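Local coordinates for peptide ABC transporter, peptide-binding protein (PDB 2D5W) that binds oligopeptides, here a pentapeptide, probably delivering them to an ABC transporter for uptake, at residues 17-22 against 34-39; 57-62 against 66-71; 248-253 against 265-270; 327-332 against 378-383. One frame throughout, in Å; residues are numbered along the deposited sequence.

Contact 1: residues 17-22 against 34-39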
loop_
_atom_site.group_PDB
_atom_site.type_symbol
_atom_site.label_atom_id
_atom_site.label_comp_id
_atom_site.label_asym_id
_atom_site.label_seq_id
_atom_site.Cartn_x
_atom_site.Cartn_y
_atom_site.Cartn_z
ATOM N N ARG A 17 -9.038 6.628 6.295
ATOM C CA ARG A 17 -9.088 7.856 7.081
ATOM C C ARG A 17 -9.789 8.941 6.258
ATOM O O ARG A 17 -10.521 9.768 6.800
ATOM C CB ARG A 17 -7.676 8.297 7.463
ATOM C CG ARG A 17 -7.609 9.603 8.262
ATOM C CD ARG A 17 -8.538 9.600 9.475
ATOM N NE ARG A 17 -8.427 10.826 10.270
ATOM C CZ ARG A 17 -7.464 11.063 11.156
ATOM N NH1 ARG A 17 -7.446 12.210 11.825
ATOM N NH2 ARG A 17 -6.527 10.154 11.385
ATOM N N VAL A 18 -9.537 8.930 4.951
ATOM C CA VAL A 18 -10.148 9.855 3.994
ATOM C C VAL A 18 -10.477 9.023 2.759
ATOM O O VAL A 18 -9.983 7.898 2.621
ATOM C CB VAL A 18 -9.205 11.029 3.600
ATOM C CG1 VAL A 18 -8.972 11.928 4.800
ATOM C CG2 VAL A 18 -7.892 10.498 3.059
ATOM N N LEU A 19 -11.289 9.568 1.857
ATOM C CA LEU A 19 -11.697 8.811 0.684
ATOM C C LEU A 19 -12.005 9.678 -0.529
ATOM O O LEU A 19 -12.428 10.828 -0.389
ATOM C CB LEU A 19 -12.949 8.001 1.035
ATOM C CG LEU A 19 -13.514 6.985 0.043
ATOM C CD1 LEU A 19 -12.638 5.743 0.040
ATOM C CD2 LEU A 19 -14.943 6.616 0.437
ATOM N N ALA A 20 -11.772 9.113 -1.711
ATOM C CA ALA A 20 -12.084 9.743 -2.993
ATOM C C ALA A 20 -11.317 10.979 -3.454
ATOM O O ALA A 20 -10.724 10.964 -4.533
ATOM C CB ALA A 20 -13.592 10.026 -3.050
ATOM N N GLY A 21 -11.349 12.046 -2.664
ATOM C CA GLY A 21 -10.674 13.276 -3.051
ATOM C C GLY A 21 -9.162 13.296 -2.914
ATOM O O GLY A 21 -8.493 14.123 -3.535
ATOM N N ASP A 22 -8.629 12.392 -2.101
ATOM C CA ASP A 22 -7.184 12.283 -1.854
ATOM C C ASP A 22 -6.609 11.414 -2.975
ATOM O O ASP A 22 -5.982 10.380 -2.723
ATOM C CB ASP A 22 -6.995 11.629 -0.475
ATOM C CG ASP A 22 -5.543 11.462 -0.074
ATOM O OD1 ASP A 22 -4.720 12.359 -0.343
ATOM O OD2 ASP A 22 -5.237 10.424 0.551
ATOM N N SER A 34 -7.428 2.031 -1.055
ATOM C CA SER A 34 -7.250 1.715 -2.465
ATOM C C SER A 34 -8.199 0.620 -2.939
ATOM O O SER A 34 -8.730 0.689 -4.045
ATOM C CB SER A 34 -5.808 1.301 -2.735
ATOM O OG SER A 34 -4.966 2.439 -2.781
ATOM N N GLU A 35 -8.416 -0.392 -2.111
ATOM C CA GLU A 35 -9.313 -1.476 -2.494
ATOM C C GLU A 35 -10.732 -0.956 -2.701
ATOM O O GLU A 35 -11.367 -1.238 -3.716
ATOM C CB GLU A 35 -9.322 -2.561 -1.422
ATOM C CG GLU A 35 -10.131 -3.781 -1.812
ATOM C CD GLU A 35 -10.282 -4.750 -0.664
ATOM O OE1 GLU A 35 -11.240 -4.597 0.120
ATOM O OE2 GLU A 35 -9.432 -5.653 -0.537
ATOM N N ILE A 36 -11.229 -0.194 -1.734
ATOM C CA ILE A 36 -12.570 0.359 -1.819
ATOM C C ILE A 36 -12.705 1.272 -3.029
ATOM O O ILE A 36 -13.718 1.249 -3.732
ATOM C CB ILE A 36 -12.916 1.149 -0.539
ATOM C CG1 ILE A 36 -13.077 0.175 0.626
ATOM C CG2 ILE A 36 -14.192 1.967 -0.737
ATOM C CD1 ILE A 36 -13.266 0.843 1.965
ATOM N N GLU A 37 -11.673 2.064 -3.290
ATOM C CA GLU A 37 -11.743 2.984 -4.410
ATOM C C GLU A 37 -11.822 2.327 -5.779
ATOM O O GLU A 37 -12.191 2.983 -6.748
ATOM C CB GLU A 37 -10.600 3.993 -4.328
ATOM C CG GLU A 37 -10.855 4.998 -3.212
ATOM C CD GLU A 37 -9.814 6.081 -3.116
ATOM O OE1 GLU A 37 -9.993 6.991 -2.275
ATOM O OE2 GLU A 37 -8.820 6.025 -3.868
ATOM N N GLN A 38 -11.495 1.040 -5.878
ATOM C CA GLN A 38 -11.621 0.367 -7.169
ATOM C C GLN A 38 -13.097 0.358 -7.557
ATOM O O GLN A 38 -13.441 0.447 -8.737
ATOM C CB GLN A 38 -11.151 -1.077 -7.094
ATOM C CG GLN A 38 -9.688 -1.278 -6.831
ATOM C CD GLN A 38 -9.390 -2.747 -6.709
ATOM O OE1 GLN A 38 -8.765 -3.347 -7.583
ATOM N NE2 GLN A 38 -9.873 -3.350 -5.632
ATOM N N TYR A 39 -13.969 0.236 -6.561
ATOM C CA TYR A 39 -15.403 0.215 -6.812
ATOM C C TYR A 39 -15.916 1.578 -7.264
ATOM O O TYR A 39 -16.863 1.666 -8.047
ATOM C CB TYR A 39 -16.166 -0.204 -5.547
ATOM C CG TYR A 39 -15.959 -1.646 -5.147
ATOM C CD1 TYR A 39 -14.802 -2.053 -4.480
ATOM C CD2 TYR A 39 -16.902 -2.617 -5.480
ATOM C CE1 TYR A 39 -14.590 -3.398 -4.160
ATOM C CE2 TYR A 39 -16.702 -3.959 -5.169
ATOM C CZ TYR A 39 -15.545 -4.344 -4.512
ATOM O OH TYR A 39 -15.349 -5.677 -4.232
HETATM O O HOH W 1 -9.192 8.900 -5.594
#
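L19 and A20 meet I36 and E37 in a largely buried contact between a loop and a helix, within the type II periplasmic-binding-protein fold. The loop runs from strand 7-12 to helix 31-40 and turns back onto the flank of that helix. A20, with phi 68° and psi -58°, is the centre of a classic gamma turn, closed by G21 N bonding L19 O at 2.8 Å. The amide of this same residue faces the helix: A20 N donates to E37 OE1 at 2.8 Å, from above the carboxylate plane rather than within it. E37 is stretched out past CG, which carries the carboxylate off the helix to the turn.

L19 and E37 lie alongside each other, pointing opposite ways. With chi1 at -173°, L19 swings CG away from its own nitrogen, bringing CD1 alongside the acid's stem, 3.8 Å from E37 CG, and on to I36 CG2 at 4.2 Å. Both L19 and I36 also pack on I224 of strand 223-228. Were E37 an alanine, A20 N would probably lose its acceptor across the contact and a gap would open beside L19 CD1.

One turn away, S34 packs on a basic side chain of the bound peptide. The carboxylate's other oxygen, E37 OE2, takes a weak 3.4 Å bond from a water that also donates to A20 O at 2.8 Å.

Contact 2: residues 57-62 against 66-71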
loop_
_atom_site.group_PDB
_atom_site.type_symbol
_atom_site.label_atom_id
_atom_site.label_comp_id
_atom_site.label_asym_id
_atom_site.label_seq_id
_atom_site.Cartn_x
_atom_site.Cartn_y
_atom_site.Cartn_z
ATOM N N LEU A 57 -11.486 1.935 -18.890
ATOM C CA LEU A 57 -12.044 3.161 -19.455
ATOM C C LEU A 57 -11.350 3.601 -20.746
ATOM O O LEU A 57 -11.816 4.525 -21.414
ATOM C CB LEU A 57 -12.042 4.293 -18.424
ATOM C CG LEU A 57 -12.981 4.052 -17.235
ATOM C CD1 LEU A 57 -13.051 5.304 -16.376
ATOM C CD2 LEU A 57 -14.371 3.675 -17.733
ATOM N N ALA A 58 -10.242 2.946 -21.088
ATOM C CA ALA A 58 -9.527 3.232 -22.333
ATOM C C ALA A 58 -10.019 2.209 -23.361
ATOM O O ALA A 58 -10.533 1.154 -22.994
ATOM C CB ALA A 58 -8.025 3.097 -22.130
ATOM N N THR A 59 -9.855 2.516 -24.644
ATOM C CA THR A 59 -10.321 1.627 -25.708
ATOM C C THR A 59 -9.505 0.358 -25.905
ATOM O O THR A 59 -10.046 -0.675 -26.302
ATOM C CB THR A 59 -10.355 2.351 -27.058
ATOM O OG1 THR A 59 -9.033 2.799 -27.381
ATOM C CG2 THR A 59 -11.301 3.544 -27.007
ATOM N N GLU A 60 -8.204 0.433 -25.649
ATOM C CA GLU A 60 -7.352 -0.730 -25.827
ATOM C C GLU A 60 -5.994 -0.546 -25.175
ATOM O O GLU A 60 -5.531 0.576 -24.965
ATOM C CB GLU A 60 -7.173 -1.035 -27.320
ATOM C CG GLU A 60 -6.502 0.068 -28.114
ATOM C CD GLU A 60 -6.293 -0.308 -29.574
ATOM O OE1 GLU A 60 -5.771 0.529 -30.335
ATOM O OE2 GLU A 60 -6.651 -1.441 -29.959
ATOM N N VAL A 61 -5.361 -1.665 -24.849
ATOM C CA VAL A 61 -4.048 -1.643 -24.227
ATOM C C VAL A 61 -3.000 -1.254 -25.265
ATOM O O VAL A 61 -2.937 -1.840 -26.346
ATOM C CB VAL A 61 -3.692 -3.029 -23.651
ATOM C CG1 VAL A 61 -2.290 -3.011 -23.072
ATOM C CG2 VAL A 61 -4.701 -3.420 -22.581
ATOM N N PRO A 62 -2.176 -0.243 -24.960
ATOM C CA PRO A 62 -1.141 0.183 -25.905
ATOM C C PRO A 62 -0.017 -0.842 -26.006
ATOM O O PRO A 62 0.426 -1.388 -24.997
ATOM C CB PRO A 62 -0.663 1.506 -25.318
ATOM C CG PRO A 62 -0.860 1.311 -23.842
ATOM C CD PRO A 62 -2.215 0.640 -23.782
ATOM N N ASN A 66 0.424 -2.379 -31.961
ATOM C CA ASN A 66 -0.611 -1.484 -32.469
ATOM C C ASN A 66 -0.131 -0.038 -32.578
ATOM O O ASN A 66 -0.926 0.875 -32.806
ATOM C CB ASN A 66 -1.899 -1.561 -31.624
ATOM C CG ASN A 66 -1.680 -1.236 -30.154
ATOM O OD1 ASN A 66 -0.841 -0.411 -29.798
ATOM N ND2 ASN A 66 -2.467 -1.872 -29.292
ATOM N N GLY A 67 1.174 0.157 -32.419
ATOM C CA GLY A 67 1.761 1.481 -32.535
ATOM C C GLY A 67 1.455 2.481 -31.437
ATOM O O GLY A 67 1.796 3.657 -31.565
ATOM N N ARG A 68 0.814 2.037 -30.360
ATOM C CA ARG A 68 0.493 2.946 -29.265
ATOM C C ARG A 68 1.663 3.124 -28.302
ATOM O O ARG A 68 1.645 4.012 -27.450
ATOM C CB ARG A 68 -0.756 2.471 -28.519
ATOM C CG ARG A 68 -2.057 2.746 -29.259
ATOM C CD ARG A 68 -3.239 2.162 -28.503
ATOM N NE ARG A 68 -4.523 2.507 -29.112
ATOM C CZ ARG A 68 -5.142 3.676 -28.967
ATOM N NH1 ARG A 68 -6.307 3.882 -29.569
ATOM N NH2 ARG A 68 -4.613 4.632 -28.215
ATOM N N LEU A 69 2.673 2.268 -28.428
ATOM C CA LEU A 69 3.871 2.383 -27.605
ATOM C C LEU A 69 5.041 2.714 -28.520
ATOM O O LEU A 69 5.199 2.107 -29.583
ATOM C CB LEU A 69 4.186 1.079 -26.868
ATOM C CG LEU A 69 3.289 0.609 -25.721
ATOM C CD1 LEU A 69 3.903 -0.646 -25.118
ATOM C CD2 LEU A 69 3.158 1.696 -24.659
ATOM N N ARG A 70 5.850 3.683 -28.111
ATOM C CA ARG A 70 7.026 4.077 -28.879
ATOM C C ARG A 70 8.207 4.241 -27.937
ATOM O O ARG A 70 8.157 5.029 -26.992
ATOM C CB ARG A 70 6.780 5.393 -29.622
ATOM C CG ARG A 70 5.815 5.288 -30.791
ATOM C CD ARG A 70 5.608 6.647 -31.441
ATOM N NE ARG A 70 5.003 7.597 -30.511
ATOM C CZ ARG A 70 3.736 7.553 -30.111
ATOM N NH1 ARG A 70 3.280 8.457 -29.256
ATOM N NH2 ARG A 70 2.921 6.615 -30.575
ATOM N N VAL A 71 9.265 3.480 -28.193
ATOM C CA VAL A 71 10.467 3.544 -27.375
ATOM C C VAL A 71 11.596 4.126 -28.208
ATOM O O VAL A 71 11.916 3.610 -29.281
ATOM C CB VAL A 71 10.891 2.145 -26.884
ATOM C CG1 VAL A 71 12.172 2.249 -26.067
ATOM C CG2 VAL A 71 9.782 1.524 -26.056
#
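P62 and R68 are pressed together at the tight end of this contact, where P62 CB stands only 3.3 Å from R68 CB. L69 extends the apolar patch: its CD2 lies 3.9 Å from P62 CB, while CD1 rests 3.6 Å from P62 O. P62 is buried, and M83 of strand 78-86 also packs against its ring.

From there R68 reaches out straight as far as NE and carries its guanidinium across E60 at about a right angle. R68 NE donates to E60 OE1 in a nearly straight salt bridge of 2.6 Å (169° at the hydrogen). The oxygen lies at the guanidinium edge and is used on its anti side, but the two flat groups stand almost perpendicular, 83° apart, so this is a single-point bridge and not a paired, coplanar one. T86 OG1 and D84 O hold the other two guanidinium nitrogens, which fixes the rotation of the group.

Segment 66-71 opens with an Asx turn, N66 OD1 accepting from R68 N at 3.0 Å, and leads into strand 69-75, an outermost strand of a four-stranded antiparallel sheet. N66 works at both ends of its amide. ND2 reaches back to V61 O at 3.0 Å, that oxygen lying in the amide plane, while OD1 also receives T63 N.

The polar rim of T59, E60 and N66 is partly exposed. Directed bonds hold E60 and N66 there; T59 is the loose member, its OG1 stopping 3.7 Å from R68 NH1, a near approach without a bond.

Contact 3: residues 248-253 against 265-270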
loop_
_atom_site.group_PDB
_atom_site.type_symbol
_atom_site.label_atom_id
_atom_site.label_comp_id
_atom_site.label_asym_id
_atom_site.label_seq_id
_atom_site.Cartn_x
_atom_site.Cartn_y
_atom_site.Cartn_z
ATOM N N VAL A 248 -21.627 -2.699 0.349
ATOM C CA VAL A 248 -21.419 -2.084 1.646
ATOM C C VAL A 248 -20.208 -2.677 2.343
ATOM O O VAL A 248 -20.108 -3.897 2.503
ATOM C CB VAL A 248 -22.639 -2.287 2.577
ATOM C CG1 VAL A 248 -22.356 -1.694 3.955
ATOM C CG2 VAL A 248 -23.873 -1.648 1.968
ATOM N N TYR A 249 -19.276 -1.813 2.724
ATOM C CA TYR A 249 -18.105 -2.239 3.477
ATOM C C TYR A 249 -18.453 -2.012 4.942
ATOM O O TYR A 249 -18.882 -0.920 5.320
ATOM C CB TYR A 249 -16.885 -1.392 3.120
ATOM C CG TYR A 249 -15.988 -2.003 2.073
ATOM C CD1 TYR A 249 -14.797 -2.641 2.433
ATOM C CD2 TYR A 249 -16.323 -1.945 0.721
ATOM C CE1 TYR A 249 -13.965 -3.201 1.473
ATOM C CE2 TYR A 249 -15.498 -2.504 -0.245
ATOM C CZ TYR A 249 -14.323 -3.129 0.134
ATOM O OH TYR A 249 -13.514 -3.673 -0.836
ATOM N N ARG A 250 -18.302 -3.053 5.753
ATOM C CA ARG A 250 -18.557 -2.978 7.187
ATOM C C ARG A 250 -17.202 -3.054 7.870
ATOM O O ARG A 250 -16.403 -3.945 7.581
ATOM C CB ARG A 250 -19.437 -4.141 7.646
ATOM C CG ARG A 250 -20.914 -3.955 7.357
ATOM C CD ARG A 250 -21.715 -5.122 7.907
ATOM N NE ARG A 250 -21.489 -5.317 9.336
ATOM C CZ ARG A 250 -21.903 -6.380 10.019
ATOM N NH1 ARG A 250 -21.653 -6.477 11.318
ATOM N NH2 ARG A 250 -22.565 -7.349 9.400
ATOM N N PHE A 251 -16.949 -2.115 8.776
ATOM C CA PHE A 251 -15.678 -2.047 9.482
ATOM C C PHE A 251 -15.763 -2.510 10.923
ATOM O O PHE A 251 -16.552 -1.990 11.710
ATOM C CB PHE A 251 -15.151 -0.613 9.432
ATOM C CG PHE A 251 -15.036 -0.075 8.039
ATOM C CD1 PHE A 251 -14.101 -0.606 7.158
ATOM C CD2 PHE A 251 -15.899 0.916 7.583
ATOM C CE1 PHE A 251 -14.027 -0.164 5.844
ATOM C CE2 PHE A 251 -15.831 1.365 6.263
ATOM C CZ PHE A 251 -14.893 0.821 5.396
ATOM N N ILE A 252 -14.941 -3.501 11.254
ATOM C CA ILE A 252 -14.867 -4.045 12.608
ATOM C C ILE A 252 -13.371 -4.109 12.915
ATOM O O ILE A 252 -12.659 -4.980 12.413
ATOM C CB ILE A 252 -15.524 -5.442 12.686
ATOM C CG1 ILE A 252 -16.998 -5.339 12.267
ATOM C CG2 ILE A 252 -15.424 -5.987 14.110
ATOM C CD1 ILE A 252 -17.735 -6.668 12.239
ATOM N N GLN A 253 -12.905 -3.171 13.736
ATOM C CA GLN A 253 -11.487 -3.035 14.066
ATOM C C GLN A 253 -10.807 -4.215 14.742
ATOM O O GLN A 253 -9.653 -4.529 14.434
ATOM C CB GLN A 253 -11.272 -1.785 14.920
ATOM C CG GLN A 253 -9.812 -1.372 15.036
ATOM C CD GLN A 253 -9.599 -0.235 16.012
ATOM O OE1 GLN A 253 -10.469 0.617 16.196
ATOM N NE2 GLN A 253 -8.428 -0.206 16.633
ATOM N N GLY A 265 -22.434 -15.167 9.274
ATOM C CA GLY A 265 -23.145 -15.226 8.009
ATOM C C GLY A 265 -23.692 -13.958 7.385
ATOM O O GLY A 265 -24.173 -14.010 6.255
ATOM N N SER A 266 -23.630 -12.825 8.078
ATOM C CA SER A 266 -24.169 -11.587 7.512
ATOM C C SER A 266 -23.223 -10.890 6.538
ATOM O O SER A 266 -23.612 -9.934 5.866
ATOM C CB SER A 266 -24.564 -10.611 8.628
ATOM O OG SER A 266 -23.433 -10.130 9.327
ATOM N N ILE A 267 -21.989 -11.371 6.460
ATOM C CA ILE A 267 -20.991 -10.791 5.567
ATOM C C ILE A 267 -20.781 -11.715 4.365
ATOM O O ILE A 267 -20.461 -12.896 4.516
ATOM C CB ILE A 267 -19.676 -10.556 6.339
ATOM C CG1 ILE A 267 -19.911 -9.466 7.394
ATOM C CG2 ILE A 267 -18.552 -10.167 5.386
ATOM C CD1 ILE A 267 -18.781 -9.292 8.381
ATOM N N ASP A 268 -20.968 -11.173 3.166
ATOM C CA ASP A 268 -20.841 -11.957 1.940
ATOM C C ASP A 268 -19.422 -12.312 1.533
ATOM O O ASP A 268 -19.180 -13.393 0.995
ATOM C CB ASP A 268 -21.506 -11.224 0.776
ATOM C CG ASP A 268 -22.976 -10.964 1.016
ATOM O OD1 ASP A 268 -23.707 -11.923 1.331
ATOM O OD2 ASP A 268 -23.405 -9.799 0.884
ATOM N N ALA A 269 -18.486 -11.401 1.775
ATOM C CA ALA A 269 -17.097 -11.629 1.402
ATOM C C ALA A 269 -16.187 -10.774 2.258
ATOM O O ALA A 269 -16.616 -9.770 2.817
ATOM C CB ALA A 269 -16.888 -11.283 -0.071
ATOM N N THR A 270 -14.925 -11.172 2.360
ATOM C CA THR A 270 -13.982 -10.394 3.140
ATOM C C THR A 270 -13.014 -9.632 2.245
ATOM O O THR A 270 -12.720 -10.024 1.114
ATOM C CB THR A 270 -13.191 -11.273 4.124
ATOM O OG1 THR A 270 -12.583 -12.360 3.420
ATOM C CG2 THR A 270 -14.115 -11.813 5.212
HETATM O O HOH W 2 -24.295 -7.195 7.241
#
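Within segment 248-253, R250 carries the contact with S266 and I267, and three kinds of interaction converge on its guanidinium. The first is a direct hydrogen bond: R250 NH2 donates to S266 OG at 2.9 Å. The hydroxyl lies close to the guanidinium plane, at its edge, although the bond is bent (133° at the hydrogen).

The second is water-mediated. A water accepts from R250 NH2 at 2.8 Å and donates to S266 O at 3.1 Å, so the same nitrogen reaches both the side chain and the backbone of the serine.

The third is van der Waals packing: I267 lays CD1 over one face of the guanidinium, with its CG1 3.9 Å from R250 NH2. A bend at chi3 (56°) swings the arginine's end into this position. A leucine in place of R250 would probably leave S266 OG without its donor and the bridging water without one of its two partners.

No backbone bonds link the segments, because strand 7-12 lies between strands 246-251 and 269-270 in the sheet, and R250 packs on V9 as it crosses. All three strands run parallel, and helix 255-264 connects strand 246-251 to strand 269-270: a beta-alpha-beta crossover, as found in periplasmic-binding-protein lobes.

Contact 4: residues 327-332 against 378-383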
loop_
_atom_site.group_PDB
_atom_site.type_symbol
_atom_site.label_atom_id
_atom_site.label_comp_id
_atom_site.label_asym_id
_atom_site.label_seq_id
_atom_site.Cartn_x
_atom_site.Cartn_y
_atom_site.Cartn_z
ATOM N N THR A 327 22.690 -2.277 16.456
ATOM C CA THR A 327 21.510 -2.263 17.314
ATOM C C THR A 327 20.349 -2.982 16.636
ATOM O O THR A 327 19.610 -3.737 17.269
ATOM C CB THR A 327 21.070 -0.824 17.621
ATOM O OG1 THR A 327 22.188 -0.088 18.128
ATOM C CG2 THR A 327 19.950 -0.813 18.653
ATOM N N ARG A 328 20.195 -2.742 15.337
ATOM C CA ARG A 328 19.117 -3.353 14.578
ATOM C C ARG A 328 19.350 -4.857 14.435
ATOM O O ARG A 328 18.408 -5.650 14.517
ATOM C CB ARG A 328 18.990 -2.648 13.222
ATOM C CG ARG A 328 18.793 -1.139 13.398
ATOM C CD ARG A 328 18.371 -0.438 12.120
ATOM N NE ARG A 328 19.381 -0.469 11.065
ATOM C CZ ARG A 328 20.323 0.452 10.883
ATOM N NH1 ARG A 328 21.184 0.323 9.881
ATOM N NH2 ARG A 328 20.414 1.498 11.691
ATOM N N GLN A 329 20.606 -5.248 14.249
ATOM C CA GLN A 329 20.951 -6.661 14.144
ATOM C C GLN A 329 20.684 -7.342 15.491
ATOM O O GLN A 329 20.177 -8.463 15.540
ATOM C CB GLN A 329 22.424 -6.822 13.767
ATOM C CG GLN A 329 22.790 -6.206 12.428
ATOM C CD GLN A 329 24.273 -6.291 12.140
ATOM O OE1 GLN A 329 25.092 -6.231 13.053
ATOM N NE2 GLN A 329 24.625 -6.414 10.868
ATOM N N ALA A 330 21.021 -6.658 16.584
ATOM C CA ALA A 330 20.808 -7.207 17.920
ATOM C C ALA A 330 19.326 -7.465 18.155
ATOM O O ALA A 330 18.939 -8.534 18.630
ATOM C CB ALA A 330 21.345 -6.242 18.976
ATOM N N ILE A 331 18.495 -6.483 17.830
ATOM C CA ILE A 331 17.062 -6.644 18.020
ATOM C C ILE A 331 16.535 -7.824 17.208
ATOM O O ILE A 331 15.767 -8.635 17.723
ATOM C CB ILE A 331 16.292 -5.358 17.632
ATOM C CG1 ILE A 331 16.639 -4.230 18.613
ATOM C CG2 ILE A 331 14.783 -5.622 17.647
ATOM C CD1 ILE A 331 16.075 -2.872 18.222
ATOM N N LEU A 332 16.959 -7.940 15.951
ATOM C CA LEU A 332 16.469 -9.037 15.123
ATOM C C LEU A 332 16.871 -10.402 15.683
ATOM O O LEU A 332 16.088 -11.354 15.624
ATOM C CB LEU A 332 16.948 -8.884 13.673
ATOM C CG LEU A 332 16.249 -9.803 12.657
ATOM C CD1 LEU A 332 14.733 -9.650 12.767
ATOM C CD2 LEU A 332 16.720 -9.474 11.247
ATOM N N GLU A 378 22.902 -9.966 22.975
ATOM C CA GLU A 378 23.536 -9.438 24.178
ATOM C C GLU A 378 24.950 -8.923 23.908
ATOM O O GLU A 378 25.337 -7.859 24.398
ATOM C CB GLU A 378 23.577 -10.522 25.259
ATOM C CG GLU A 378 24.243 -10.097 26.559
ATOM C CD GLU A 378 24.229 -11.198 27.606
ATOM O OE1 GLU A 378 24.749 -10.971 28.717
ATOM O OE2 GLU A 378 23.695 -12.290 27.314
ATOM N N ALA A 379 25.717 -9.680 23.129
ATOM C CA ALA A 379 27.086 -9.298 22.799
ATOM C C ALA A 379 27.132 -7.997 21.999
ATOM O O ALA A 379 27.958 -7.125 22.264
ATOM C CB ALA A 379 27.765 -10.416 22.018
ATOM N N LEU A 380 26.243 -7.870 21.017
ATOM C CA LEU A 380 26.190 -6.667 20.191
ATOM C C LEU A 380 25.857 -5.436 21.023
ATOM O O LEU A 380 26.486 -4.389 20.877
ATOM C CB LEU A 380 25.147 -6.834 19.083
ATOM C CG LEU A 380 25.570 -7.719 17.909
ATOM C CD1 LEU A 380 24.349 -8.155 17.115
ATOM C CD2 LEU A 380 26.553 -6.960 17.031
ATOM N N LEU A 381 24.870 -5.567 21.901
ATOM C CA LEU A 381 24.468 -4.448 22.741
ATOM C C LEU A 381 25.547 -4.079 23.755
ATOM O O LEU A 381 25.750 -2.904 24.053
ATOM C CB LEU A 381 23.148 -4.776 23.443
ATOM C CG LEU A 381 21.968 -4.927 22.474
ATOM C CD1 LEU A 381 20.793 -5.560 23.191
ATOM C CD2 LEU A 381 21.590 -3.568 21.899
ATOM N N ALA A 382 26.246 -5.081 24.277
ATOM C CA ALA A 382 27.308 -4.831 25.247
ATOM C C ALA A 382 28.434 -4.036 24.594
ATOM O O ALA A 382 29.033 -3.159 25.217
ATOM C CB ALA A 382 27.844 -6.146 25.788
ATOM N N GLU A 383 28.712 -4.343 23.332
ATOM C CA GLU A 383 29.767 -3.662 22.593
ATOM C C GLU A 383 29.482 -2.168 22.469
ATOM O O GLU A 383 30.398 -1.369 22.276
ATOM C CB GLU A 383 29.911 -4.281 21.199
ATOM C CG GLU A 383 31.054 -3.714 20.372
ATOM C CD GLU A 383 31.182 -4.391 19.019
ATOM O OE1 GLU A 383 32.086 -4.011 18.246
ATOM O OE2 GLU A 383 30.378 -5.302 18.729
#
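Q329 and A330 of helix 325-333 meet L380 and L381 of helix 374-383 along an apolar seam with no hydrogen bond across it. The short axes approach to 8.6 Å and their directions differ by 152°, so the helices run nearly antiparallel.

Taken in order, T327 comes first; its CB points away from the second helix, and its hydroxyl is bonded to G321 O. R328 also faces elsewhere, its guanidinium gripping the carbonyl oxygens of L322 and E541. Q329 then offers the seam its stem rather than its amide: Q329 CB lies 4.1 Å from L380 CD1.

A330 is the centre of the contact. A330 CA lies 5.9 Å from L380 CA, a close backbone approach that so small a side chain permits. A330 CB points at the opposing helix and packs into the corner formed by two successive leucines, 3.8 Å from L380 CB and 3.8 Å from L381 CG. L380 has CG beside its own nitrogen (chi1 -76°), and from there its CD1 reaches over the backbone of the first helix to within 3.7 Å of A330 N. L381 adds CD2, 4.0 Å from A330 CB.

I331 and L332 turn off the seam toward strand 544-557, where they pack on L545 and P546. The antiparallel helix pair thus covers the mixed sheet of this periplasmic-binding-protein fold that holds strands 401-410 and 544-557, with helix 325-333 layered between strand 544-557 and helix 374-383. L380 touches R326 and H333 as well, spanning much of the helix, while L381 and T327 both rest on F405 of strand 401-410.

Contacts 1 and 4 are mostly buried, contact 3 is partly so, and contact 2 lies at the surface. Contacts 1 and 3 belong to one neighbourhood, their centres about 17 Å apart: helix 31-40 packs against strand 246-251, and E35 OE1 lies 2.6 Å from Y249 OH, a probable hydrogen bond. Contact 2 ties a loop to the edge strand of a separate antiparallel sheet, and contact 4 is a distant helical pair, their centres about 53 Å apart on opposite sides of the chain's centre. Chemistry varies accordingly. A carboxylate receives a backbone amide in contact 1, arginines serve the more open contacts 2 and 3, and contact 4 relies on alanine and leucine alone at its centre.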